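Local coordinates for protein oxidoreductase (Thermotoga maritima, PDB 1ZH8) that probably catalyses NADP-dependent oxidation or reduction of an alcohol or sugar-like substrate, as a member of the GFO/IDH/MocA oxidoreductase family, at residues A[29-34]-A[86-90]; A[41-45]-A[295-299]; A[148-152]-A[206-210]. All coordinates share one frame; numbering follows the deposited sequence.

Interaction 1. Residues A[29-34]-A[86-90]; sequences AARELH and VDLTL. With NAP (NADP nicotinamide-adenine-dinucleotide phosphate), chain D.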
loop_
_atom_site.group_PDB
_atom_site.type_symbol
_atom_site.label_atom_id
_atom_site.label_comp_id
_atom_site.label_asym_id
_atom_site.label_seq_id
_atom_site.Cartn_x
_atom_site.Cartn_y
_atom_site.Cartn_z
ATOM N N ALA A 29 -4.556 31.247 2.752
ATOM C CA ALA A 29 -4.414 31.074 1.310
ATOM C C ALA A 29 -4.391 32.409 0.570
ATOM O O ALA A 29 -3.528 32.636 -0.296
ATOM C CB ALA A 29 -5.488 30.188 0.772
ATOM N N ALA A 30 -5.313 33.307 0.916
ATOM C CA ALA A 30 -5.370 34.586 0.223
ATOM C C ALA A 30 -4.056 35.376 0.375
ATOM O O ALA A 30 -3.527 35.887 -0.604
ATOM C CB ALA A 30 -6.560 35.403 0.702
ATOM N N ARG A 31 -3.540 35.468 1.598
ATOM C CA ARG A 31 -2.359 36.251 1.885
ATOM C C ARG A 31 -1.116 35.595 1.315
ATOM O O ARG A 31 -0.258 36.263 0.742
ATOM C CB ARG A 31 -2.153 36.379 3.401
ATOM C CG ARG A 31 -3.020 37.399 4.145
ATOM C CD ARG A 31 -2.449 37.659 5.552
ATOM N NE ARG A 31 -2.731 36.521 6.415
ATOM C CZ ARG A 31 -1.841 35.623 6.839
ATOM N NH1 ARG A 31 -0.548 35.717 6.526
ATOM N NH2 ARG A 31 -2.262 34.618 7.593
ATOM N N GLU A 32 -1.012 34.278 1.481
ATOM C CA GLU A 32 0.289 33.632 1.405
ATOM C C GLU A 32 0.483 32.905 0.088
ATOM O O GLU A 32 1.618 32.713 -0.363
ATOM C CB GLU A 32 0.502 32.694 2.606
ATOM C CG GLU A 32 0.845 33.447 3.908
ATOM C CD GLU A 32 1.147 32.536 5.107
ATOM O OE1 GLU A 32 1.317 31.308 4.914
ATOM O OE2 GLU A 32 1.218 33.061 6.246
ATOM N N LEU A 33 -0.632 32.526 -0.528
ATOM C CA LEU A 33 -0.603 31.682 -1.708
ATOM C C LEU A 33 -1.160 32.448 -2.919
ATOM O O LEU A 33 -0.528 32.487 -3.971
ATOM C CB LEU A 33 -1.365 30.372 -1.429
ATOM C CG LEU A 33 -0.838 29.506 -0.265
ATOM C CD1 LEU A 33 -1.682 28.269 -0.083
ATOM C CD2 LEU A 33 0.637 29.087 -0.466
ATOM N N HIS A 34 -2.315 33.102 -2.750
ATOM C CA HIS A 34 -2.964 33.811 -3.865
ATOM C C HIS A 34 -2.356 35.155 -4.202
ATOM O O HIS A 34 -2.087 35.434 -5.357
ATOM C CB HIS A 34 -4.480 33.909 -3.663
ATOM C CG HIS A 34 -5.189 32.610 -3.881
ATOM N ND1 HIS A 34 -6.465 32.531 -4.398
ATOM C CD2 HIS A 34 -4.782 31.330 -3.686
ATOM C CE1 HIS A 34 -6.822 31.262 -4.484
ATOM N NE2 HIS A 34 -5.816 30.513 -4.066
ATOM N N VAL A 86 -14.728 36.909 -8.770
ATOM C CA VAL A 86 -14.369 36.870 -7.376
ATOM C C VAL A 86 -13.521 35.627 -7.096
ATOM O O VAL A 86 -13.624 34.597 -7.783
ATOM C CB VAL A 86 -15.618 36.955 -6.448
ATOM C CG1 VAL A 86 -16.356 38.311 -6.628
ATOM C CG2 VAL A 86 -16.590 35.787 -6.686
ATOM N N ASP A 87 -12.636 35.760 -6.120
ATOM C CA ASP A 87 -11.784 34.673 -5.696
ATOM C C ASP A 87 -12.189 34.260 -4.285
ATOM O O ASP A 87 -12.084 35.051 -3.347
ATOM C CB ASP A 87 -10.331 35.148 -5.748
ATOM C CG ASP A 87 -9.339 34.086 -5.308
ATOM O OD1 ASP A 87 -9.693 32.877 -5.344
ATOM O OD2 ASP A 87 -8.195 34.470 -4.932
ATOM N N LEU A 88 -12.661 33.028 -4.134
ATOM C CA LEU A 88 -13.137 32.579 -2.838
ATOM C C LEU A 88 -12.092 31.720 -2.159
ATOM O O LEU A 88 -11.730 30.643 -2.666
ATOM C CB LEU A 88 -14.464 31.826 -2.956
ATOM C CG LEU A 88 -15.519 32.383 -3.916
ATOM C CD1 LEU A 88 -16.743 31.443 -4.075
ATOM C CD2 LEU A 88 -15.945 33.778 -3.498
ATOM N N THR A 89 -11.587 32.209 -1.027
ATOM C CA THR A 89 -10.655 31.444 -0.197
ATOM C C THR A 89 -11.268 31.306 1.187
ATOM O O THR A 89 -10.821 31.930 2.156
ATOM C CB THR A 89 -9.278 32.137 -0.117
ATOM O OG1 THR A 89 -9.469 33.557 -0.007
ATOM C CG2 THR A 89 -8.475 31.850 -1.392
ATOM N N LEU A 90 -12.301 30.476 1.266
ATOM C CA LEU A 90 -13.192 30.427 2.413
ATOM C C LEU A 90 -13.207 29.051 3.037
ATOM O O LEU A 90 -12.688 28.086 2.436
ATOM C CB LEU A 90 -14.607 30.738 1.951
ATOM C CG LEU A 90 -14.754 32.131 1.362
ATOM C CD1 LEU A 90 -16.010 32.204 0.542
ATOM C CD2 LEU A 90 -14.777 33.135 2.464
HETATM P PA NAP D . -8.410 30.435 6.720
HETATM O O1A NAP D . -7.085 31.002 7.081
HETATM O O2A NAP D . -9.261 30.140 7.884
HETATM O O5B NAP D . -9.108 31.424 5.668
HETATM C C5B NAP D . -10.511 31.541 5.624
HETATM C C4B NAP D . -10.852 33.016 5.534
HETATM O O4B NAP D . -12.237 33.184 5.260
HETATM C C3B NAP D . -10.581 33.745 6.845
HETATM O O3B NAP D . -10.131 35.014 6.472
HETATM C C2B NAP D . -11.975 33.815 7.444
HETATM O O2B NAP D . -12.336 34.697 8.502
HETATM C C1B NAP D . -12.782 34.101 6.197
HETATM N N9A NAP D . -14.203 33.848 6.420
HETATM C C8A NAP D . -14.780 32.910 7.246
HETATM N N7A NAP D . -16.122 33.017 7.129
HETATM C C5A NAP D . -16.400 34.012 6.246
HETATM C C6A NAP D . -17.585 34.550 5.759
HETATM N N6A NAP D . -18.754 34.096 6.177
HETATM N N1A NAP D . -17.552 35.561 4.835
HETATM C C2A NAP D . -16.342 36.055 4.409
HETATM N N3A NAP D . -15.168 35.537 4.892
HETATM C C4A NAP D . -15.200 34.533 5.791
HETATM O O3 NAP D . -8.183 29.073 5.917
HETATM P PN NAP D . -7.304 28.949 4.577
HETATM O O1N NAP D . -6.933 30.260 3.955
HETATM O O2N NAP D . -6.327 27.947 4.980
HETATM O O5D NAP D . -8.290 28.231 3.524
HETATM C C5D NAP D . -9.269 28.911 2.757
HETATM C C4D NAP D . -9.535 28.114 1.482
HETATM O O4D NAP D . -8.307 27.944 0.784
HETATM C C3D NAP D . -10.056 26.710 1.804
HETATM O O3D NAP D . -11.077 26.337 0.910
HETATM C C2D NAP D . -8.866 25.800 1.613
HETATM O O2D NAP D . -9.234 24.500 1.202
HETATM C C1D NAP D . -8.069 26.558 0.561
HETATM N N1N NAP D . -6.648 26.235 0.654
HETATM C C2N NAP D . -6.036 25.707 -0.447
HETATM C C3N NAP D . -4.680 25.368 -0.415
HETATM C C7N NAP D . -3.954 24.998 -1.686
HETATM O O7N NAP D . -2.600 24.640 -1.553
HETATM N N7N NAP D . -4.568 25.019 -2.885
HETATM C C4N NAP D . -3.950 25.584 0.761
HETATM C C5N NAP D . -4.581 26.140 1.882
HETATM C C6N NAP D . -5.940 26.463 1.817
HETATM P P2B NAP D . -11.648 36.023 9.101
HETATM O O1X NAP D . -12.048 37.256 8.318
HETATM O O2X NAP D . -10.140 35.919 9.074
HETATM O O3X NAP D . -12.171 36.097 10.519
HETATM O O HOH W 1 -7.781 32.617 2.910
#
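His-34 and Asp-87 join the first helix of the Rossmann fold, 28-39, to strand 85-88 of its parallel sheet, beside the pyrophosphate of NADP. The packed half of the contact is built round the imidazole. Its ND1 donates a nearly straight hydrogen bond of 2.7 Å to Asp-87 OD2 (169° at the hydrogen), which receives it on the syn lone pair; ring and carboxylate are almost coplanar, 3° apart. Asp-87 reaches the ring edge because its CG stands anti to the backbone N (chi1 179°). Over one face of the imidazole, offset toward the rim, lies Thr-89 CG2, 3.8 Å from the ring centroid, in a CH-pi contact. With NE2 bonded to Glu-112 on strand 108-112, both ring nitrogens are engaged, which should fix the rotation of the imidazole.

Threonine suits its place because its two branches do different work: CG2 covers the histidine, while OG1 lies 3.5 Å from Ala-30 CB and is hydrogen-bonded to Gly-25 O. Alanines at 29 and 30 leave room for Thr-89 and the cofactor; Ala-30, with Gly-25 and Gly-27, is consistent with the GxGxxA pattern of Rossmann folds.

Toward the cofactor the packing gives way to a looser, polar side, where a water lies between the backbones. The amide of Ala-30 donates to this water, which also lies within hydrogen-bonding distance of Thr-89 O and NADP O1N. Leu-90 O accepts from the ribose hydroxyl O3D, and Leu-33 CD1 touches the nicotinamide at C4N. The phosphate oxygen O1N is also held directly, by Ala-29 N at 2.8 Å.

Interaction 2. Residues A[41-45]-A[295-299]; sequences LSHLF and FEDFY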
loop_
_atom_site.group_PDB
_atom_site.type_symbol
_atom_site.label_atom_id
_atom_site.label_comp_id
_atom_site.label_asym_id
_atom_site.label_seq_id
_atom_site.Cartn_x
_atom_site.Cartn_y
_atom_site.Cartn_z
ATOM N N LEU A 41 0.994 38.605 -11.717
ATOM C CA LEU A 41 0.088 38.613 -12.852
ATOM C C LEU A 41 -0.703 39.913 -12.946
ATOM O O LEU A 41 -1.862 39.906 -13.362
ATOM C CB LEU A 41 -0.866 37.418 -12.763
ATOM C CG LEU A 41 -0.173 36.055 -12.784
ATOM C CD1 LEU A 41 -1.154 34.937 -12.464
ATOM C CD2 LEU A 41 0.485 35.811 -14.131
ATOM N N SER A 42 -0.088 41.035 -12.589
ATOM C CA SER A 42 -0.828 42.306 -12.574
ATOM C C SER A 42 -1.135 42.814 -13.984
ATOM O O SER A 42 -1.902 43.753 -14.159
ATOM C CB SER A 42 -0.098 43.371 -11.764
ATOM O OG SER A 42 1.227 43.475 -12.218
ATOM N N HIS A 43 -0.553 42.181 -14.993
ATOM C CA HIS A 43 -0.919 42.511 -16.357
ATOM C C HIS A 43 -2.248 41.851 -16.755
ATOM O O HIS A 43 -2.838 42.222 -17.776
ATOM C CB HIS A 43 0.210 42.155 -17.325
ATOM C CG HIS A 43 0.615 40.721 -17.272
ATOM N ND1 HIS A 43 1.364 40.200 -16.239
ATOM C CD2 HIS A 43 0.376 39.693 -18.121
ATOM C CE1 HIS A 43 1.562 38.909 -16.450
ATOM N NE2 HIS A 43 0.970 38.577 -17.584
ATOM N N LEU A 44 -2.720 40.899 -15.940
ATOM C CA LEU A 44 -3.966 40.160 -16.211
ATOM C C LEU A 44 -5.108 40.446 -15.212
ATOM O O LEU A 44 -6.301 40.375 -15.563
ATOM C CB LEU A 44 -3.705 38.647 -16.245
ATOM C CG LEU A 44 -2.604 38.000 -17.104
ATOM C CD1 LEU A 44 -2.668 36.485 -16.921
ATOM C CD2 LEU A 44 -2.734 38.369 -18.572
ATOM N N PHE A 45 -4.727 40.757 -13.971
ATOM C CA PHE A 45 -5.674 40.940 -12.877
ATOM C C PHE A 45 -5.490 42.273 -12.179
ATOM O O PHE A 45 -4.360 42.735 -11.987
ATOM C CB PHE A 45 -5.522 39.811 -11.850
ATOM C CG PHE A 45 -5.852 38.461 -12.393
ATOM C CD1 PHE A 45 -7.173 38.039 -12.472
ATOM C CD2 PHE A 45 -4.849 37.623 -12.865
ATOM C CE1 PHE A 45 -7.490 36.803 -12.995
ATOM C CE2 PHE A 45 -5.152 36.363 -13.378
ATOM C CZ PHE A 45 -6.465 35.952 -13.451
ATOM N N PHE A 295 -4.036 30.773 -12.139
ATOM C CA PHE A 295 -4.663 32.080 -12.386
ATOM C C PHE A 295 -4.535 32.482 -13.857
ATOM O O PHE A 295 -5.456 33.050 -14.447
ATOM C CB PHE A 295 -4.118 33.167 -11.456
ATOM C CG PHE A 295 -4.847 33.261 -10.134
ATOM C CD1 PHE A 295 -6.110 33.833 -10.058
ATOM C CD2 PHE A 295 -4.256 32.791 -8.959
ATOM C CE1 PHE A 295 -6.799 33.915 -8.834
ATOM C CE2 PHE A 295 -4.922 32.869 -7.733
ATOM C CZ PHE A 295 -6.206 33.439 -7.672
ATOM N N GLU A 296 -3.398 32.145 -14.447
ATOM C CA GLU A 296 -3.192 32.325 -15.862
ATOM C C GLU A 296 -4.257 31.544 -16.629
ATOM O O GLU A 296 -4.858 32.073 -17.566
ATOM C CB GLU A 296 -1.779 31.866 -16.261
ATOM C CG GLU A 296 -0.656 32.791 -15.781
ATOM C CD GLU A 296 0.779 32.295 -16.104
ATOM O OE1 GLU A 296 0.952 31.248 -16.772
ATOM O OE2 GLU A 296 1.747 32.974 -15.679
ATOM N N ASP A 297 -4.497 30.303 -16.209
ATOM C CA ASP A 297 -5.400 29.410 -16.924
ATOM C C ASP A 297 -6.841 29.936 -16.843
ATOM O O ASP A 297 -7.566 29.984 -17.849
ATOM C CB ASP A 297 -5.270 27.978 -16.376
ATOM C CG ASP A 297 -6.123 26.970 -17.133
ATOM O OD1 ASP A 297 -5.937 26.789 -18.347
ATOM O OD2 ASP A 297 -6.970 26.330 -16.498
ATOM N N PHE A 298 -7.220 30.370 -15.644
ATOM C CA PHE A 298 -8.512 31.007 -15.386
ATOM C C PHE A 298 -8.693 32.275 -16.234
ATOM O O PHE A 298 -9.789 32.538 -16.749
ATOM C CB PHE A 298 -8.590 31.328 -13.900
ATOM C CG PHE A 298 -9.758 32.170 -13.495
ATOM C CD1 PHE A 298 -11.051 31.664 -13.534
ATOM C CD2 PHE A 298 -9.554 33.459 -13.006
ATOM C CE1 PHE A 298 -12.146 32.446 -13.100
ATOM C CE2 PHE A 298 -10.621 34.241 -12.570
ATOM C CZ PHE A 298 -11.920 33.729 -12.615
ATOM N N TYR A 299 -7.619 33.048 -16.392
ATOM C CA TYR A 299 -7.679 34.213 -17.245
ATOM C C TYR A 299 -8.018 33.814 -18.674
ATOM O O TYR A 299 -8.790 34.497 -19.351
ATOM C CB TYR A 299 -6.377 35.032 -17.223
ATOM C CG TYR A 299 -6.451 36.192 -18.198
ATOM C CD1 TYR A 299 -6.995 37.414 -17.810
ATOM C CD2 TYR A 299 -6.030 36.047 -19.529
ATOM C CE1 TYR A 299 -7.105 38.476 -18.711
ATOM C CE2 TYR A 299 -6.133 37.104 -20.441
ATOM C CZ TYR A 299 -6.670 38.313 -20.021
ATOM O OH TYR A 299 -6.767 39.358 -20.903
HETATM O O HOH W 2 2.129 35.491 -17.232
#
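The ring of Phe-45 has the edge of Phe-295 against one face, in a T-shaped pair with planes at 80° and centroids 5.6 Å apart. Two further groups lie at its rim near the ring plane: Phe-298, whose CD2 comes within 3.9 Å of Phe-45 CE1, and the carbonyl of Phe-295, whose O is 3.2 Å from Phe-45 CZ. A carbonyl oxygen there faces the ring hydrogens, probably a mild electrostatic match; the same oxygen accepts the helical bond from Tyr-299 N. Tyr-299 offers a ring face to Leu-44, with CD2 placed 4.0 Å from the centroid, almost straight above the centre (8° off the normal). The ring faces this leucine because Tyr-299 CG is anti to the backbone N (chi1 176°), and its hydroxyl is taken up by the carbonyl of Arg-17.

Leu-41 closes the other end of the contact. One methyl, CD1, meets Phe-295 CB at 3.6 Å, while CD2 lies against the extended chain of Glu-296, crossing it at about a right angle. Glutamate fits this margin since its methylenes cover the leucine and its carboxylate remains near water: a water donates to Glu-296 OE2 and makes a weak bond with His-43 NE2.

Helix 290-303 is thereby laid over the turn that leads from helix 28-39 into strand 45-51 of the Rossmann domain. Leu-41 O accepts from both Leu-44 N and Phe-45 N, closing a tight turn from which Leu-41, Leu-44 and Phe-45 all point to the helix. No direct hydrogen bond joins the segments, and most of the touching groups are aromatic or aliphatic, so cohesion should come mainly from burial of apolar surface, with the one carboxylate kept at the watered margin.

Interaction 3. Residues A[148-152]-A[206-210]; sequences FWKAK and AMRLI
Leu-209 turns its CG away from its own backbone N (chi1 176°), and this carries both methyls across to helix 146-156: CD2 to Phe-148 CB at 3.7 Å and CD1 over the indole of Trp-149. Trp-149 starts out directed away from the neighbouring helix, but its side-chain torsions fold the ring back. Leu-209 CD1 then lies 3.9 Å from the centroid of the six-membered ring, above the face though offset toward its rim, while indole NE1 is bonded to Arg-143 O.

At the N-terminal end of the two segments, Phe-148 spreads its ring over Ala-206, whose CB sits centrally above the face, 3.8 Å from the centroid. Alanine suits the place because its methyl can lie flat against the ring with the helix backbone close behind. Ile-210 fills the next place: its CG1 approaches Phe-148 O at 3.6 Å and its CD1 meets the CB of Ala-151, small enough to let the helices near each other. Lys-152 is bent along its chain so that NZ comes back to Leu-209 O, a 3.2 Å hydrogen bond nearly in line with the carbonyl (162°). The ammonium also pairs with Glu-156, and CE rests on Leu-209 CD1.

Phe-148 and Ile-210 reach on to Phe-260 of strand 259-264, so the inner side of the pair rests on the mixed sheet. The axes of 148-152 and 206-210 come within 9.1 Å and cross at -32°; two roughly parallel helices here pack side by side against that sheet, the open alpha/beta layering of the GFO/IDH/MocA C-terminal domain.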
loop_
_atom_site.group_PDB
_atom_site.type_symbol
_atom_site.label_atom_id
_atom_site.label_comp_id
_atom_site.label_asym_id
_atom_site.label_seq_id
_atom_site.Cartn_x
_atom_site.Cartn_y
_atom_site.Cartn_z
ATOM N N PHE A 148 4.097 16.574 -12.133
ATOM C CA PHE A 148 3.005 15.641 -12.438
ATOM C C PHE A 148 2.771 15.561 -13.949
ATOM O O PHE A 148 2.586 14.469 -14.488
ATOM C CB PHE A 148 1.708 15.985 -11.676
ATOM C CG PHE A 148 1.876 16.036 -10.175
ATOM C CD1 PHE A 148 2.671 15.107 -9.511
ATOM C CD2 PHE A 148 1.238 17.011 -9.430
ATOM C CE1 PHE A 148 2.825 15.149 -8.143
ATOM C CE2 PHE A 148 1.396 17.065 -8.040
ATOM C CZ PHE A 148 2.183 16.132 -7.403
ATOM N N TRP A 149 2.824 16.703 -14.631
ATOM C CA TRP A 149 2.750 16.692 -16.091
ATOM C C TRP A 149 3.881 15.872 -16.704
ATOM O O TRP A 149 3.627 15.047 -17.589
ATOM C CB TRP A 149 2.676 18.104 -16.686
ATOM C CG TRP A 149 1.303 18.649 -16.514
ATOM C CD1 TRP A 149 0.829 19.382 -15.445
ATOM C CD2 TRP A 149 0.183 18.446 -17.386
ATOM N NE1 TRP A 149 -0.505 19.665 -15.613
ATOM C CE2 TRP A 149 -0.931 19.110 -16.795
ATOM C CE3 TRP A 149 0.011 17.790 -18.617
ATOM C CZ2 TRP A 149 -2.192 19.142 -17.402
ATOM C CZ3 TRP A 149 -1.242 17.816 -19.220
ATOM C CH2 TRP A 149 -2.332 18.493 -18.610
ATOM N N LYS A 150 5.108 16.053 -16.210
ATOM C CA LYS A 150 6.247 15.307 -16.746
ATOM C C LYS A 150 6.106 13.787 -16.495
ATOM O O LYS A 150 6.428 12.969 -17.364
ATOM C CB LYS A 150 7.587 15.852 -16.235
ATOM C CG LYS A 150 8.814 15.336 -17.022
ATOM N N ALA A 151 5.609 13.415 -15.321
ATOM C CA ALA A 151 5.327 12.013 -15.054
ATOM C C ALA A 151 4.285 11.511 -16.048
ATOM O O ALA A 151 4.435 10.422 -16.593
ATOM C CB ALA A 151 4.853 11.824 -13.634
ATOM N N LYS A 152 3.254 12.326 -16.291
ATOM C CA LYS A 152 2.172 11.986 -17.206
ATOM C C LYS A 152 2.725 11.681 -18.579
ATOM O O LYS A 152 2.410 10.643 -19.154
ATOM C CB LYS A 152 1.173 13.133 -17.306
ATOM C CG LYS A 152 -0.068 12.830 -18.117
ATOM C CD LYS A 152 -0.590 14.104 -18.788
ATOM C CE LYS A 152 -2.107 14.241 -18.782
ATOM N NZ LYS A 152 -2.826 12.984 -19.107
ATOM N N ALA A 206 -3.649 14.619 -8.719
ATOM C CA ALA A 206 -2.388 14.175 -9.312
ATOM C C ALA A 206 -2.467 12.761 -9.872
ATOM O O ALA A 206 -2.034 12.510 -10.994
ATOM C CB ALA A 206 -1.241 14.308 -8.325
HETATM N N MSE A 207 -3.041 11.837 -9.112
HETATM C CA MSE A 207 -3.116 10.445 -9.570
HETATM C C MSE A 207 -3.986 10.341 -10.833
HETATM O O MSE A 207 -3.661 9.582 -11.766
HETATM C CB MSE A 207 -3.643 9.559 -8.451
HETATM C CG MSE A 207 -2.709 9.560 -7.255
HETATM SE SE MSE A 207 -3.247 8.359 -5.823
HETATM C CE MSE A 207 -4.352 9.584 -4.727
ATOM N N ARG A 208 -5.075 11.112 -10.874
ATOM C CA ARG A 208 -5.944 11.094 -12.046
ATOM C C ARG A 208 -5.247 11.723 -13.257
ATOM O O ARG A 208 -5.439 11.283 -14.394
ATOM C CB ARG A 208 -7.303 11.763 -11.779
ATOM C CG ARG A 208 -8.153 11.089 -10.680
ATOM C CD ARG A 208 -9.477 11.850 -10.427
ATOM N NE ARG A 208 -10.165 12.180 -11.674
ATOM C CZ ARG A 208 -10.247 13.408 -12.188
ATOM N NH1 ARG A 208 -9.713 14.431 -11.549
ATOM N NH2 ARG A 208 -10.871 13.617 -13.345
ATOM N N LEU A 209 -4.429 12.744 -13.018
ATOM C CA LEU A 209 -3.739 13.384 -14.123
ATOM C C LEU A 209 -2.753 12.408 -14.777
ATOM O O LEU A 209 -2.657 12.318 -16.016
ATOM C CB LEU A 209 -3.013 14.621 -13.630
ATOM C CG LEU A 209 -2.133 15.392 -14.622
ATOM C CD1 LEU A 209 -3.004 16.070 -15.677
ATOM C CD2 LEU A 209 -1.288 16.415 -13.869
ATOM N N ILE A 210 -2.042 11.664 -13.942
ATOM C CA ILE A 210 -0.974 10.809 -14.421
ATOM C C ILE A 210 -1.520 9.499 -14.963
ATOM O O ILE A 210 -1.046 9.024 -15.988
ATOM C CB ILE A 210 0.077 10.540 -13.328
ATOM C CG1 ILE A 210 0.752 11.852 -12.905
ATOM C CG2 ILE A 210 1.149 9.568 -13.840
ATOM C CD1 ILE A 210 1.391 11.798 -11.554
#

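Interactions 1 and 2 are neighbours in the Rossmann half, their centres 14 Å apart, and they touch: Phe-295 packs on both His-34 and Asp-87, linking helix 290-303 to the cofactor-binding helix 28-39. Their segments alternate along the chain, so a helix from late in the sequence returns to cover the N-terminal domain. Interaction 3 lies about 25 Å from interaction 1 and 24 Å from interaction 2, centre to centre, among the helices on the mixed sheet of the C-terminal domain, inside the loop that interaction 2 closes. Interaction 1 is complete before it begins. The chain thus builds its nucleotide-binding domain, then the second, and comes back to the first, which probably helps to hold the two together.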